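Side-chain contacts in lipoprotein (Burkholderia cenocepacia, PDB 4QHQ), which binds methionine in a cleft between two lobes and probably hands it to an ABC transporter as a membrane-attached nutrient-binding lipoprotein: residues L77-P82 against K218-P223; Y175-N180 against K234-A239. One frame throughout, in Å; residues are numbered along the deposited sequence.

How the contacts relate
Contact 1 and contact 2 are both largely buried and both reach the same mixed sheet, in which strands 72-80 and 238-239 are antiparallel neighbours. Their centres lie about 14 Å apart, and the two meet directly: V238 N comes 2.8 Å from I80 O, a probable hydrogen bond, while M237 CE packs 3.7 Å from Y79 CZ. Contact 1 joins the sheet to the end of helix 211-220, within one lobe, and combines a methyl-on-ring contact with an amide hydrogen bond toward its more exposed side. Contact 2 reaches across to helix 173-178 of the other lobe and has no hydrogen bond, only a leucine against sulfur and a hydroxyl.

Contact 1 (L77-P82 against K218-P223); sequences LTYISP and KAYQSP. With MET (methionine), chain B.
The end of strand 72-80 passes the C-terminal end of helix 211-220 with T78 and Q221 as the nearest pair, their CA atoms 7.0 Å apart. T78 sets its methyl over one face of the Y220 ring: CG2 stands 3.5 Å from the ring centroid, 13° off the normal, in a CH-pi contact. The T78 rotamer (chi1 52°) puts CG2 anti to the carbonyl carbon, beside the backbone N and over the ring, and CB leans on its CE1 and CZ. Beyond the methyl, Y220 OH arrives at the edge of the Y79 ring, near its plane, 3.4 Å from CD2. W15 of helix 10-26 also meets the Y220 ring.

At the more exposed side, the amide of Q221, carried on an extended chain, gives a nearly straight hydrogen bond from NE2 to L77 O (2.9 Å, 168°). NE2 sits in the carbonyl plane on a lone pair of L77 O, and that oxygen in turn lies almost in the amide plane of Q221. A water accepts from both Q221 NE2 and L77 N, giving this amide a second link to the same strand residue.

Farther along, Y79 OH is hydrogen-bonded to D11, and S81 OG lies 3.2 Å from O of the bound methionine. This helix-on-sheet packing thus leads from the outer layer of a periplasmic-binding-protein-type lobe to the methionine pocket between the two lobes, of which Y79 and S81 form part.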
loop_
_atom_site.group_PDB
_atom_site.type_symbol
_atom_site.label_atom_id
_atom_site.label_comp_id
_atom_site.label_asym_id
_atom_site.label_seq_id
_atom_site.Cartn_x
_atom_site.Cartn_y
_atom_site.Cartn_z
ATOM N N LEU A 77 -2.156 -12.833 -4.823
ATOM C CA LEU A 77 -2.230 -11.398 -5.037
ATOM C C LEU A 77 -3.666 -10.900 -5.029
ATOM O O LEU A 77 -4.601 -11.658 -5.323
ATOM C CB LEU A 77 -1.562 -11.037 -6.362
ATOM C CG LEU A 77 -0.078 -11.377 -6.482
ATOM C CD1 LEU A 77 0.462 -10.865 -7.814
ATOM C CD2 LEU A 77 0.734 -10.823 -5.307
ATOM N N THR A 78 -3.828 -9.617 -4.703
ATOM C CA THR A 78 -5.154 -9.029 -4.593
ATOM C C THR A 78 -5.370 -7.925 -5.636
ATOM O O THR A 78 -6.030 -8.141 -6.645
ATOM C CB THR A 78 -5.394 -8.518 -3.163
ATOM O OG1 THR A 78 -4.313 -7.670 -2.764
ATOM C CG2 THR A 78 -5.461 -9.684 -2.187
ATOM N N TYR A 79 -4.781 -6.751 -5.400
ATOM C CA TYR A 79 -4.857 -5.652 -6.359
ATOM C C TYR A 79 -3.567 -4.864 -6.274
ATOM O O TYR A 79 -2.832 -4.971 -5.296
ATOM C CB TYR A 79 -6.033 -4.720 -6.047
ATOM C CG TYR A 79 -5.895 -4.031 -4.726
ATOM C CD1 TYR A 79 -5.199 -2.831 -4.604
ATOM C CD2 TYR A 79 -6.453 -4.579 -3.578
ATOM C CE1 TYR A 79 -5.059 -2.210 -3.381
ATOM C CE2 TYR A 79 -6.326 -3.960 -2.354
ATOM C CZ TYR A 79 -5.626 -2.767 -2.262
ATOM O OH TYR A 79 -5.500 -2.138 -1.043
ATOM N N ILE A 80 -3.330 -4.044 -7.299
ATOM C CA ILE A 80 -2.246 -3.074 -7.298
ATOM C C ILE A 80 -2.855 -1.672 -7.356
ATOM O O ILE A 80 -3.924 -1.459 -7.949
ATOM C CB ILE A 80 -1.271 -3.334 -8.475
ATOM C CG1 ILE A 80 -0.003 -2.484 -8.355
ATOM C CG2 ILE A 80 -1.962 -3.124 -9.824
ATOM C CD1 ILE A 80 1.132 -2.977 -9.239
ATOM N N SER A 81 -2.199 -0.722 -6.703
ATOM C CA SER A 81 -2.744 0.621 -6.619
ATOM C C SER A 81 -1.614 1.632 -6.701
ATOM O O SER A 81 -1.029 1.988 -5.674
ATOM C CB SER A 81 -3.536 0.803 -5.324
ATOM O OG SER A 81 -2.725 0.551 -4.196
ATOM N N PRO A 82 -1.310 2.090 -7.917
ATOM C CA PRO A 82 -0.222 3.054 -8.146
ATOM C C PRO A 82 -0.272 4.234 -7.180
ATOM O O PRO A 82 -1.315 4.863 -7.000
ATOM C CB PRO A 82 -0.476 3.512 -9.581
ATOM C CG PRO A 82 -1.069 2.301 -10.232
ATOM C CD PRO A 82 -1.992 1.741 -9.173
ATOM N N LYS A 218 -9.485 -17.973 -3.458
ATOM C CA LYS A 218 -10.484 -18.128 -4.523
ATOM C C LYS A 218 -11.639 -17.140 -4.340
ATOM O O LYS A 218 -12.116 -16.524 -5.306
ATOM C CB LYS A 218 -11.021 -19.564 -4.575
ATOM N N ALA A 219 -12.065 -16.978 -3.091
ATOM C CA ALA A 219 -13.110 -16.011 -2.746
ATOM C C ALA A 219 -12.698 -14.584 -3.069
ATOM O O ALA A 219 -13.517 -13.800 -3.535
ATOM C CB ALA A 219 -13.483 -16.122 -1.274
ATOM N N TYR A 220 -11.436 -14.246 -2.815
ATOM C CA TYR A 220 -10.962 -12.913 -3.118
ATOM C C TYR A 220 -10.850 -12.757 -4.629
ATOM O O TYR A 220 -11.297 -11.755 -5.199
ATOM C CB TYR A 220 -9.611 -12.633 -2.462
ATOM C CG TYR A 220 -9.285 -11.148 -2.441
ATOM C CD1 TYR A 220 -9.005 -10.450 -3.620
ATOM C CD2 TYR A 220 -9.281 -10.444 -1.247
ATOM C CE1 TYR A 220 -8.726 -9.088 -3.598
ATOM C CE2 TYR A 220 -9.004 -9.092 -1.219
ATOM C CZ TYR A 220 -8.725 -8.425 -2.392
ATOM O OH TYR A 220 -8.439 -7.078 -2.354
ATOM N N GLN A 221 -10.246 -13.753 -5.270
ATOM C CA GLN A 221 -9.960 -13.682 -6.701
ATOM C C GLN A 221 -11.171 -14.130 -7.504
ATOM O O GLN A 221 -11.106 -15.067 -8.297
ATOM C CB GLN A 221 -8.726 -14.515 -7.038
ATOM C CG GLN A 221 -7.471 -14.036 -6.313
ATOM C CD GLN A 221 -6.233 -14.834 -6.688
ATOM O OE1 GLN A 221 -6.329 -15.936 -7.232
ATOM N NE2 GLN A 221 -5.060 -14.277 -6.406
ATOM N N SER A 222 -12.279 -13.432 -7.287
ATOM C CA SER A 222 -13.573 -13.811 -7.833
ATOM C C SER A 222 -14.121 -12.707 -8.727
ATOM O O SER A 222 -13.720 -11.552 -8.597
ATOM C CB SER A 222 -14.550 -14.059 -6.687
ATOM O OG SER A 222 -14.700 -12.885 -5.905
ATOM N N PRO A 223 -15.039 -13.060 -9.643
ATOM C CA PRO A 223 -15.659 -12.033 -10.489
ATOM C C PRO A 223 -16.364 -10.948 -9.673
ATOM O O PRO A 223 -16.302 -9.778 -10.048
ATOM C CB PRO A 223 -16.676 -12.827 -11.313
ATOM C CG PRO A 223 -16.116 -14.207 -11.362
ATOM C CD PRO A 223 -15.460 -14.420 -10.027
HETATM N N MET B . -2.379 -0.796 -0.050
HETATM C CA MET B . -1.063 -0.181 0.129
HETATM C C MET B . -0.443 0.167 -1.207
HETATM O O MET B . -0.556 -0.622 -2.138
HETATM C CB MET B . -0.155 -1.139 0.910
HETATM C CG MET B . 1.249 -0.577 1.201
HETATM S SD MET B . 2.296 -1.766 2.068
HETATM C CE MET B . 1.476 -1.870 3.662
HETATM O OXT MET B . 0.152 1.245 -1.378
HETATM O O HOH W 1 -2.097 -14.710 -7.007
#

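Contact 2 (Y175-N180 against K234-A239); sequences YALAAN and KGSMVA
Helix 173-178 stands beside the turn that leads from helix 223-233 into strand 238-239, and the backbones keep well apart: the nearest CA atoms, those of L177 and S236, are 8.8 Å from each other. One leucine spans that gap. L177 points toward the turn with CG anti to its carbonyl carbon (chi1 -72°), and its CD1 methyl touches two partners, S236 OG at 3.6 Å and M237 SD at 3.8 Å, which lie roughly at right angles as seen from the methyl. The other methyl, CD2, stays beside the serine, 3.9 Å from S236 OG.

The hydroxyl has a polar partner besides these methyls: S236 OG is hydrogen-bonded to F233 O, near the end of the preceding helix, so its polar need is met within its own side of the contact. In M237 the first two torsions, CG anti to the carbonyl carbon and chi2 161°, carry SD to the leucine, and the bend at chi3 (55°) turns CE away from it. L177 CD1 therefore meets the sulfur on the side away from CE, almost in line with the CE-SD bond.

In this two-lobed binding-protein fold, the two segments belong to different lobes, so L177 packs where the lobes meet. P10 touches both L177 and M237, and F233 also lies against the leucine.

Both backbones turn sharply close by. Helix 173-178 ends in a Schellman motif, with N180 as the C-prime residue at positive phi and N180 N bonded to L177 O at 3.0 Å. On the opposing segment K234 and G235 both have positive phi as the chain leaves helix 223-233 and swings round to present S236 and M237 to the leucine.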
loop_
_atom_site.group_PDB
_atom_site.type_symbol
_atom_site.label_atom_id
_atom_site.label_comp_id
_atom_site.label_asym_id
_atom_site.label_seq_id
_atom_site.Cartn_x
_atom_site.Cartn_y
_atom_site.Cartn_z
ATOM N N TYR A 175 -4.988 5.129 1.941
ATOM C CA TYR A 175 -5.170 6.309 2.774
ATOM C C TYR A 175 -5.722 7.496 1.977
ATOM O O TYR A 175 -6.537 8.262 2.492
ATOM C CB TYR A 175 -3.857 6.697 3.457
ATOM C CG TYR A 175 -3.388 5.670 4.474
ATOM C CD1 TYR A 175 -4.237 5.217 5.482
ATOM C CD2 TYR A 175 -2.095 5.177 4.434
ATOM C CE1 TYR A 175 -3.801 4.290 6.409
ATOM C CE2 TYR A 175 -1.655 4.240 5.350
ATOM C CZ TYR A 175 -2.509 3.816 6.337
ATOM O OH TYR A 175 -2.095 2.890 7.277
ATOM N N ALA A 176 -5.264 7.651 0.735
ATOM C CA ALA A 176 -5.769 8.719 -0.126
ATOM C C ALA A 176 -7.265 8.556 -0.338
ATOM O O ALA A 176 -8.029 9.509 -0.154
ATOM C CB ALA A 176 -5.030 8.740 -1.453
ATOM N N LEU A 177 -7.687 7.344 -0.695
ATOM C CA LEU A 177 -9.106 7.079 -0.885
ATOM C C LEU A 177 -9.924 7.311 0.389
ATOM O O LEU A 177 -11.021 7.852 0.333
ATOM C CB LEU A 177 -9.316 5.648 -1.390
ATOM C CG LEU A 177 -8.900 5.402 -2.846
ATOM C CD1 LEU A 177 -8.912 3.922 -3.164
ATOM C CD2 LEU A 177 -9.799 6.162 -3.816
ATOM N N ALA A 178 -9.381 6.904 1.533
ATOM C CA ALA A 178 -10.105 7.050 2.793
ATOM C C ALA A 178 -10.263 8.518 3.163
ATOM O O ALA A 178 -11.168 8.879 3.913
ATOM C CB ALA A 178 -9.416 6.275 3.909
ATOM N N ALA A 179 -9.397 9.364 2.606
ATOM C CA ALA A 179 -9.443 10.804 2.836
ATOM C C ALA A 179 -10.176 11.527 1.712
ATOM O O ALA A 179 -10.107 12.752 1.610
ATOM C CB ALA A 179 -8.038 11.346 2.976
ATOM N N ASN A 180 -10.876 10.765 0.878
ATOM C CA ASN A 180 -11.659 11.300 -0.241
ATOM C C ASN A 180 -10.844 11.970 -1.345
ATOM O O ASN A 180 -11.343 12.840 -2.069
ATOM C CB ASN A 180 -12.796 12.204 0.250
ATOM C CG ASN A 180 -13.832 11.441 1.052
ATOM O OD1 ASN A 180 -14.671 10.735 0.490
ATOM N ND2 ASN A 180 -13.774 11.571 2.374
ATOM N N LYS A 234 -12.747 3.170 -9.257
ATOM C CA LYS A 234 -12.632 3.995 -10.467
ATOM C C LYS A 234 -11.299 3.884 -11.211
ATOM O O LYS A 234 -10.909 4.800 -11.937
ATOM C CB LYS A 234 -12.931 5.462 -10.133
ATOM N N GLY A 235 -10.606 2.765 -11.042
ATOM C CA GLY A 235 -9.341 2.558 -11.723
ATOM C C GLY A 235 -8.110 2.806 -10.866
ATOM O O GLY A 235 -6.993 2.503 -11.279
ATOM N N SER A 236 -8.304 3.361 -9.672
ATOM C CA SER A 236 -7.186 3.606 -8.763
ATOM C C SER A 236 -6.631 2.303 -8.178
ATOM O O SER A 236 -5.503 2.258 -7.688
ATOM C CB SER A 236 -7.608 4.535 -7.627
ATOM O OG SER A 236 -8.533 3.899 -6.762
ATOM N N MET A 237 -7.440 1.249 -8.224
ATOM C CA MET A 237 -7.027 -0.081 -7.805
ATOM C C MET A 237 -7.328 -1.006 -8.972
ATOM O O MET A 237 -8.411 -0.951 -9.551
ATOM C CB MET A 237 -7.788 -0.496 -6.550
ATOM C CG MET A 237 -7.361 0.291 -5.317
ATOM S SD MET A 237 -8.556 0.261 -3.964
ATOM C CE MET A 237 -8.771 -1.501 -3.716
ATOM N N VAL A 238 -6.339 -1.811 -9.339
ATOM C CA VAL A 238 -6.453 -2.720 -10.466
ATOM C C VAL A 238 -6.267 -4.147 -9.957
ATOM O O VAL A 238 -5.277 -4.450 -9.292
ATOM C CB VAL A 238 -5.406 -2.385 -11.549
ATOM C CG1 VAL A 238 -5.445 -3.433 -12.653
ATOM C CG2 VAL A 238 -5.641 -0.972 -12.120
ATOM N N ALA A 239 -7.235 -5.013 -10.243
ATOM C CA ALA A 239 -7.167 -6.383 -9.757
ATOM C C ALA A 239 -5.891 -7.062 -10.222
ATOM O O ALA A 239 -5.428 -6.860 -11.347
ATOM C CB ALA A 239 -8.392 -7.194 -10.199
#